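Long-range contacts in dihydrofolate reductase (Coxiella burnetii, PDB 3TQ9), which probably reduces 7,8-dihydrofolate to tetrahydrofolate with NADPH, a key step of folate metabolism that supports glycine, purine and DNA-precursor synthesis: residues A[1-6]-A[108-113]; A[60-65]-A[74-79]. All blocks are in the same frame, centred on the assembly; numbering follows the deposited sequence.

Contact 1 of 2, residues A[1-6]-A[108-113]; sequences MIITLI and KADKMI. With MTX (methotrexate), chain C.
A parallel strand pair that leads into the antifolate pocket begins where the carboxylate of D110 meets the backbone of I3. D110 OD2 accepts the N-H of I3 at N, 2.9 Å away, through its anti lone pair, the side chain reaching back from the turn just before strand 111-113. CG of D110 lies beside its own backbone N (chi1 -70°), which brings the carboxylate across to the neighbouring strand, while CB of D110 meets I2 CG2 at 3.8 Å. The carbonyl of I3 is gripped twice: D110 N approaches in the carbonyl plane at 2.8 Å, and K111 N, tilted from that plane, completes the pair at 3.1 Å. Beyond this fork the regular parallel ladder of the central dihydrofolate reductase sheet takes over, with L5 N bonded to K111 O and I113 N to L5 O, the latter a short 2.7 Å. One face carries T4, K111, I6 and I113; T4 and K111 run side by side, and T4 OG1 turns to E92. On the other face, with M112, L5 sends both methyls toward A109 CB, CD1 at 3.7 Å. I6 holds CG1 anti to its backbone N (chi1 -171°), against I113 CB, and CG2 then faces methotrexate NA4; helix 26-36 packs on this pair. At I6 the strand passes the pocket, I6 O accepting NA4 at 2.8 Å, while D28 and R58 bind the drug elsewhere.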
loop_
_atom_site.group_PDB
_atom_site.type_symbol
_atom_site.label_atom_id
_atom_site.label_comp_id
_atom_site.label_asym_id
_atom_site.label_seq_id
_atom_site.Cartn_x
_atom_site.Cartn_y
_atom_site.Cartn_z
ATOM N N MET A 1 15.117 -0.888 9.272
ATOM C CA MET A 1 13.784 -1.099 8.652
ATOM C C MET A 1 13.686 -0.405 7.294
ATOM O O MET A 1 13.908 0.798 7.187
ATOM C CB MET A 1 12.705 -0.553 9.579
ATOM C CG MET A 1 11.289 -0.786 9.101
ATOM S SD MET A 1 10.252 0.615 9.513
ATOM C CE MET A 1 10.321 0.591 11.298
ATOM N N ILE A 2 13.343 -1.174 6.266
ATOM C CA ILE A 2 13.103 -0.638 4.935
ATOM C C ILE A 2 11.605 -0.413 4.794
ATOM O O ILE A 2 10.821 -1.310 5.093
ATOM C CB ILE A 2 13.578 -1.628 3.851
ATOM C CG1 ILE A 2 15.087 -1.865 3.967
ATOM C CG2 ILE A 2 13.212 -1.139 2.453
ATOM C CD1 ILE A 2 15.943 -0.589 3.930
ATOM N N ILE A 3 11.205 0.781 4.349
ATOM C CA ILE A 3 9.787 1.120 4.196
ATOM C C ILE A 3 9.400 1.056 2.728
ATOM O O ILE A 3 9.929 1.803 1.902
ATOM C CB ILE A 3 9.471 2.526 4.753
ATOM C CG1 ILE A 3 9.681 2.555 6.266
ATOM C CG2 ILE A 3 8.041 2.918 4.410
ATOM C CD1 ILE A 3 9.463 3.908 6.879
ATOM N N THR A 4 8.463 0.165 2.415
ATOM C CA THR A 4 8.089 -0.116 1.050
ATOM C C THR A 4 6.625 0.211 0.821
ATOM O O THR A 4 5.770 -0.218 1.597
ATOM C CB THR A 4 8.304 -1.586 0.743
ATOM O OG1 THR A 4 9.691 -1.901 0.908
ATOM C CG2 THR A 4 7.871 -1.906 -0.680
ATOM N N LEU A 5 6.347 0.980 -0.234
ATOM C CA LEU A 5 4.973 1.229 -0.672
ATOM C C LEU A 5 4.675 0.271 -1.811
ATOM O O LEU A 5 5.451 0.182 -2.758
ATOM C CB LEU A 5 4.789 2.669 -1.162
ATOM C CG LEU A 5 4.596 3.815 -0.157
ATOM C CD1 LEU A 5 5.536 3.705 0.995
ATOM C CD2 LEU A 5 4.783 5.147 -0.851
ATOM N N ILE A 6 3.561 -0.452 -1.709
ATOM C CA ILE A 6 3.064 -1.293 -2.794
ATOM C C ILE A 6 1.694 -0.754 -3.215
ATOM O O ILE A 6 0.803 -0.579 -2.381
ATOM C CB ILE A 6 3.009 -2.807 -2.381
ATOM C CG1 ILE A 6 2.707 -3.697 -3.591
ATOM C CG2 ILE A 6 1.999 -3.063 -1.262
ATOM C CD1 ILE A 6 2.918 -5.166 -3.315
ATOM N N LYS A 108 8.878 9.060 3.583
ATOM C CA LYS A 108 9.678 8.121 4.362
ATOM C C LYS A 108 10.020 6.866 3.562
ATOM O O LYS A 108 10.796 6.039 4.023
ATOM C CB LYS A 108 8.925 7.733 5.630
ATOM C CG LYS A 108 8.754 8.893 6.568
ATOM C CD LYS A 108 7.944 8.524 7.795
ATOM C CE LYS A 108 8.052 9.637 8.833
ATOM N NZ LYS A 108 7.419 9.258 10.120
ATOM N N ALA A 109 9.463 6.742 2.361
ATOM C CA ALA A 109 9.562 5.520 1.571
ATOM C C ALA A 109 10.973 5.270 1.087
ATOM O O ALA A 109 11.604 6.158 0.542
ATOM C CB ALA A 109 8.615 5.575 0.382
ATOM N N ASP A 110 11.447 4.046 1.296
ATOM C CA ASP A 110 12.735 3.587 0.782
ATOM C C ASP A 110 12.546 2.957 -0.592
ATOM O O ASP A 110 13.327 3.206 -1.507
ATOM C CB ASP A 110 13.355 2.543 1.725
ATOM C CG ASP A 110 13.832 3.135 3.036
ATOM O OD1 ASP A 110 14.748 3.974 3.015
ATOM O OD2 ASP A 110 13.313 2.735 4.096
ATOM N N LYS A 111 11.510 2.130 -0.717
ATOM C CA LYS A 111 11.241 1.374 -1.938
ATOM C C LYS A 111 9.778 1.508 -2.336
ATOM O O LYS A 111 8.906 1.671 -1.480
ATOM C CB LYS A 111 11.568 -0.106 -1.719
ATOM C CG LYS A 111 11.945 -0.826 -2.998
ATOM C CD LYS A 111 12.038 -2.356 -2.852
ATOM C CE LYS A 111 12.468 -2.997 -4.199
ATOM N NZ LYS A 111 12.359 -4.489 -4.238
ATOM N N MET A 112 9.520 1.444 -3.643
ATOM C CA MET A 112 8.153 1.368 -4.178
ATOM C C MET A 112 7.994 0.145 -5.091
ATOM O O MET A 112 8.878 -0.156 -5.888
ATOM C CB MET A 112 7.788 2.650 -4.943
ATOM C CG MET A 112 7.605 3.869 -4.047
ATOM S SD MET A 112 6.532 5.134 -4.737
ATOM C CE MET A 112 7.610 5.848 -5.969
ATOM N N ILE A 113 6.873 -0.560 -4.953
ATOM C CA ILE A 113 6.517 -1.649 -5.855
ATOM C C ILE A 113 5.176 -1.311 -6.475
ATOM O O ILE A 113 4.133 -1.456 -5.834
ATOM C CB ILE A 113 6.434 -2.993 -5.124
ATOM C CG1 ILE A 113 7.755 -3.255 -4.402
ATOM C CG2 ILE A 113 6.101 -4.118 -6.110
ATOM C CD1 ILE A 113 7.933 -4.674 -3.919
HETATM N N1 MTX C . -2.567 -4.243 -5.591
HETATM C C2 MTX C . -1.246 -3.873 -5.406
HETATM N NA2 MTX C . -0.351 -4.124 -6.347
HETATM N N3 MTX C . -0.847 -3.236 -4.247
HETATM C C4 MTX C . -1.753 -2.961 -3.247
HETATM N NA4 MTX C . -1.354 -2.348 -2.135
HETATM C C4A MTX C . -3.083 -3.328 -3.418
HETATM N N5 MTX C . -3.999 -3.057 -2.421
HETATM C C6 MTX C . -5.311 -3.423 -2.579
HETATM C C7 MTX C . -5.731 -4.065 -3.750
HETATM N N8 MTX C . -4.817 -4.346 -4.756
HETATM C C8A MTX C . -3.492 -3.975 -4.596
HETATM C C9 MTX C . -6.258 -3.105 -1.454
HETATM N N10 MTX C . -7.411 -3.988 -1.479
HETATM C CM MTX C . -8.723 -3.352 -1.714
HETATM C C11 MTX C . -7.068 -8.203 -1.487
HETATM C C12 MTX C . -8.262 -7.595 -1.836
HETATM C C13 MTX C . -8.369 -6.209 -1.837
HETATM C C14 MTX C . -7.277 -5.416 -1.476
HETATM C C15 MTX C . -6.081 -6.041 -1.120
HETATM C C16 MTX C . -5.978 -7.429 -1.126
HETATM C C MTX C . -6.983 -9.700 -1.497
HETATM O O MTX C . -8.181 -10.444 -1.424
HETATM N N MTX C . -5.799 -10.301 -1.567
HETATM C CA MTX C . -5.607 -11.614 -0.980
HETATM C CT MTX C . -4.213 -11.793 -0.498
HETATM O O1 MTX C . -3.343 -10.955 -0.793
HETATM O O2 MTX C . -3.924 -12.782 0.214
HETATM C CB MTX C . -5.949 -12.741 -1.951
HETATM C CG MTX C . -5.742 -12.372 -3.411
HETATM C CD MTX C . -6.127 -13.568 -4.245
HETATM O OE1 MTX C . -5.232 -14.340 -4.677
HETATM O OE2 MTX C . -7.340 -13.798 -4.503
#

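Contact 2 of 2, residues A[60-65]-A[74-79]; sequences NIVITQ and CDIFYS. With NDP (NADPH dihydro-nicotinamide-adenine-dinucleotide phosphate), chain B.
The ring of F77 is met at its edge by I61, whose CG2 lies near the ring plane, 3.3 Å from CD2, with the two side chains set obliquely. I63 meets the same residue nearer its backbone: its CD1, folded back by a chi2 of -50°, rests 3.8 Å from F77 CB. These three share one face of the sheet, onto which helix 80-86 packs. On the reverse face V62 sits between neighbours, CG2 over C74 CB and CB beside CD1 of I76, while C74 SG lies against N60 CB at 3.7 Å. The methyls T64 CG2 and I76 CG2 press together at 3.5 Å, tighter than usual. The strands edge the parallel part of the dihydrofolate reductase sheet, with nucleotide bound beyond their C-terminal ends; the ladder runs from D75 N to N60 O through V62 N to D75 O and F77 N to V62 O, and T64 N to F77 O closes it. T64 holds OG1 anti to its backbone N (chi1 -178°), leaving CG2 for I76 and giving the hydroxyl to O2X of the NADPH 2'-phosphate at 2.6 Å. Q65 N donates to O3X of that phosphate at 2.9 Å, and NE2 adds a weak bond to the same oxygen. Over the adenine, I63 CG2 meets N3A at 3.5 Å. The Y78 ring turns its edge to T64 O, and K67 makes a cation-pi contact with it.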
loop_
_atom_site.group_PDB
_atom_site.type_symbol
_atom_site.label_atom_id
_atom_site.label_comp_id
_atom_site.label_asym_id
_atom_site.label_seq_id
_atom_site.Cartn_x
_atom_site.Cartn_y
_atom_site.Cartn_z
ATOM N N ASN A 60 -1.569 -7.788 10.061
ATOM C CA ASN A 60 -2.356 -6.679 9.592
ATOM C C ASN A 60 -2.263 -5.572 10.608
ATOM O O ASN A 60 -2.590 -5.782 11.771
ATOM C CB ASN A 60 -3.806 -7.089 9.409
ATOM C CG ASN A 60 -4.017 -7.936 8.187
ATOM O OD1 ASN A 60 -4.612 -7.484 7.217
ATOM N ND2 ASN A 60 -3.543 -9.176 8.224
ATOM N N ILE A 61 -1.810 -4.398 10.172
ATOM C CA ILE A 61 -1.701 -3.231 11.043
ATOM C C ILE A 61 -2.564 -2.127 10.473
ATOM O O ILE A 61 -2.371 -1.726 9.321
ATOM C CB ILE A 61 -0.243 -2.745 11.162
ATOM C CG1 ILE A 61 0.670 -3.908 11.575
ATOM C CG2 ILE A 61 -0.143 -1.610 12.166
ATOM C CD1 ILE A 61 2.071 -3.508 11.937
ATOM N N VAL A 62 -3.516 -1.641 11.270
ATOM C CA VAL A 62 -4.472 -0.613 10.824
ATOM C C VAL A 62 -4.307 0.725 11.577
ATOM O O VAL A 62 -4.212 0.750 12.810
ATOM C CB VAL A 62 -5.933 -1.130 10.957
ATOM C CG1 VAL A 62 -6.945 -0.055 10.542
ATOM C CG2 VAL A 62 -6.117 -2.426 10.135
ATOM N N ILE A 63 -4.278 1.829 10.822
ATOM C CA ILE A 63 -4.114 3.161 11.381
ATOM C C ILE A 63 -5.469 3.869 11.411
ATOM O O ILE A 63 -6.117 4.018 10.374
ATOM C CB ILE A 63 -3.112 4.022 10.565
ATOM C CG1 ILE A 63 -1.823 3.248 10.269
ATOM C CG2 ILE A 63 -2.796 5.324 11.304
ATOM C CD1 ILE A 63 -1.206 2.593 11.445
ATOM N N THR A 64 -5.896 4.278 12.603
ATOM C CA THR A 64 -7.146 5.001 12.784
ATOM C C THR A 64 -6.934 6.097 13.804
ATOM O O THR A 64 -5.950 6.077 14.531
ATOM C CB THR A 64 -8.289 4.086 13.271
ATOM O OG1 THR A 64 -9.499 4.858 13.381
ATOM C CG2 THR A 64 -7.957 3.443 14.623
ATOM N N GLN A 65 -7.851 7.064 13.842
ATOM C CA GLN A 65 -7.876 8.041 14.919
ATOM C C GLN A 65 -8.923 7.662 15.967
ATOM O O GLN A 65 -8.963 8.260 17.037
ATOM C CB GLN A 65 -8.128 9.446 14.366
ATOM C CG GLN A 65 -7.014 9.921 13.442
ATOM C CD GLN A 65 -7.354 11.172 12.658
ATOM O OE1 GLN A 65 -6.667 12.191 12.779
ATOM N NE2 GLN A 65 -8.406 11.098 11.829
ATOM N N CYS A 74 -6.303 -7.710 13.694
ATOM C CA CYS A 74 -5.384 -6.637 13.318
ATOM C C CYS A 74 -4.844 -5.876 14.533
ATOM O O CYS A 74 -5.496 -5.823 15.565
ATOM C CB CYS A 74 -6.114 -5.633 12.416
ATOM S SG CYS A 74 -7.079 -6.362 11.080
ATOM N N ASP A 75 -3.656 -5.286 14.396
ATOM C CA ASP A 75 -3.124 -4.359 15.398
ATOM C C ASP A 75 -3.519 -2.951 14.997
ATOM O O ASP A 75 -3.399 -2.587 13.832
ATOM C CB ASP A 75 -1.595 -4.430 15.488
ATOM C CG ASP A 75 -1.099 -5.767 15.967
ATOM O OD1 ASP A 75 -1.916 -6.569 16.466
ATOM O OD2 ASP A 75 0.121 -6.022 15.843
ATOM N N ILE A 76 -3.992 -2.171 15.966
ATOM C CA ILE A 76 -4.401 -0.785 15.738
ATOM C C ILE A 76 -3.331 0.160 16.243
ATOM O O ILE A 76 -2.839 -0.003 17.350
ATOM C CB ILE A 76 -5.678 -0.440 16.508
ATOM C CG1 ILE A 76 -6.803 -1.426 16.177
ATOM C CG2 ILE A 76 -6.098 0.996 16.212
ATOM C CD1 ILE A 76 -7.306 -1.324 14.776
ATOM N N PHE A 77 -2.978 1.149 15.433
ATOM C CA PHE A 77 -2.116 2.239 15.881
ATOM C C PHE A 77 -2.771 3.567 15.540
ATOM O O PHE A 77 -3.567 3.654 14.607
ATOM C CB PHE A 77 -0.737 2.147 15.232
ATOM C CG PHE A 77 0.112 1.013 15.749
ATOM C CD1 PHE A 77 0.942 1.193 16.847
ATOM C CD2 PHE A 77 0.104 -0.221 15.115
ATOM C CE1 PHE A 77 1.742 0.156 17.310
ATOM C CE2 PHE A 77 0.894 -1.263 15.567
ATOM C CZ PHE A 77 1.716 -1.076 16.669
ATOM N N TYR A 78 -2.435 4.600 16.296
ATOM C CA TYR A 78 -3.129 5.871 16.172
ATOM C C TYR A 78 -2.385 6.894 15.305
ATOM O O TYR A 78 -2.846 8.021 15.130
ATOM C CB TYR A 78 -3.454 6.424 17.558
ATOM C CG TYR A 78 -4.327 5.488 18.382
ATOM C CD1 TYR A 78 -5.419 4.836 17.811
ATOM C CD2 TYR A 78 -4.073 5.273 19.730
ATOM C CE1 TYR A 78 -6.217 3.990 18.548
ATOM C CE2 TYR A 78 -4.875 4.426 20.480
ATOM C CZ TYR A 78 -5.942 3.789 19.877
ATOM O OH TYR A 78 -6.745 2.946 20.599
ATOM N N SER A 79 -1.250 6.490 14.747
ATOM C CA SER A 79 -0.573 7.287 13.742
ATOM C C SER A 79 0.333 6.355 13.003
ATOM O O SER A 79 0.645 5.279 13.509
ATOM C CB SER A 79 0.233 8.420 14.381
ATOM O OG SER A 79 0.998 7.947 15.476
HETATM P PA NDP B . -7.135 5.222 3.604
HETATM O O1A NDP B . -5.876 6.032 3.526
HETATM O O2A NDP B . -7.086 3.770 3.235
HETATM O O5B NDP B . -7.652 5.322 5.102
HETATM C C5B NDP B . -8.006 6.603 5.617
HETATM C C4B NDP B . -8.221 6.495 7.116
HETATM O O4B NDP B . -7.004 6.070 7.733
HETATM C C3B NDP B . -8.564 7.801 7.818
HETATM O O3B NDP B . -9.948 8.130 7.770
HETATM C C2B NDP B . -8.140 7.494 9.224
HETATM O O2B NDP B . -9.074 6.595 9.815
HETATM C C1B NDP B . -6.857 6.711 9.003
HETATM N N9A NDP B . -5.633 7.527 8.961
HETATM C C8A NDP B . -4.978 7.924 7.861
HETATM N N7A NDP B . -3.881 8.648 8.199
HETATM C C5A NDP B . -3.835 8.700 9.542
HETATM C C6A NDP B . -2.955 9.295 10.556
HETATM N N6A NDP B . -1.858 10.000 10.195
HETATM N N1A NDP B . -3.271 9.109 11.855
HETATM C C2A NDP B . -4.355 8.412 12.228
HETATM N N3A NDP B . -5.184 7.853 11.350
HETATM C C4A NDP B . -4.986 7.963 10.030
HETATM O O3 NDP B . -8.360 5.917 2.821
HETATM P PN NDP B . -8.462 6.286 1.247
HETATM O O1N NDP B . -7.494 7.379 0.865
HETATM O O2N NDP B . -9.925 6.514 1.007
HETATM O O5D NDP B . -8.043 4.957 0.480
HETATM C C5D NDP B . -8.999 3.924 0.279
HETATM C C4D NDP B . -9.229 3.824 -1.211
HETATM O O4D NDP B . -8.004 3.459 -1.848
HETATM C C3D NDP B . -10.224 2.725 -1.516
HETATM O O3D NDP B . -10.890 3.010 -2.751
HETATM C C2D NDP B . -9.338 1.515 -1.668
HETATM O O2D NDP B . -10.024 0.471 -2.371
HETATM C C1D NDP B . -8.156 2.145 -2.409
HETATM N N1N NDP B . -6.874 1.454 -2.282
HETATM C C2N NDP B . -6.238 1.153 -3.415
HETATM C C3N NDP B . -5.021 0.517 -3.412
HETATM C C7N NDP B . -4.337 0.197 -4.696
HETATM O O7N NDP B . -3.262 -0.359 -4.668
HETATM N N7N NDP B . -4.924 0.508 -5.844
HETATM C C4N NDP B . -4.408 0.174 -2.088
HETATM C C5N NDP B . -5.161 0.529 -0.898
HETATM C C6N NDP B . -6.379 1.176 -1.063
HETATM P P2B NDP B . -10.298 6.977 10.772
HETATM O O1X NDP B . -11.228 7.575 9.758
HETATM O O2X NDP B . -10.808 5.668 11.324
HETATM O O3X NDP B . -9.737 7.874 11.838
#

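How the contacts relate
Starting at the N terminus, segment 1-6 opens a long excursion that ends only when 108-113 returns to lie beside it, so contact 1 closes a loop of 101 intervening residues. Contact 2 falls wholly within that excursion and closes a short one, with just eight residues between 60-65 and 74-79. The two therefore nest and do not cross. Both join parallel neighbours of the same eight-stranded sheet, contact 2 at its outermost parallel strand and contact 1 nearer the middle, with strands 40-44 and 92-97 lying between. Their centres lie about 18 Å apart, and they do not touch; one reaches methotrexate, the other the adenosine end of NADPH.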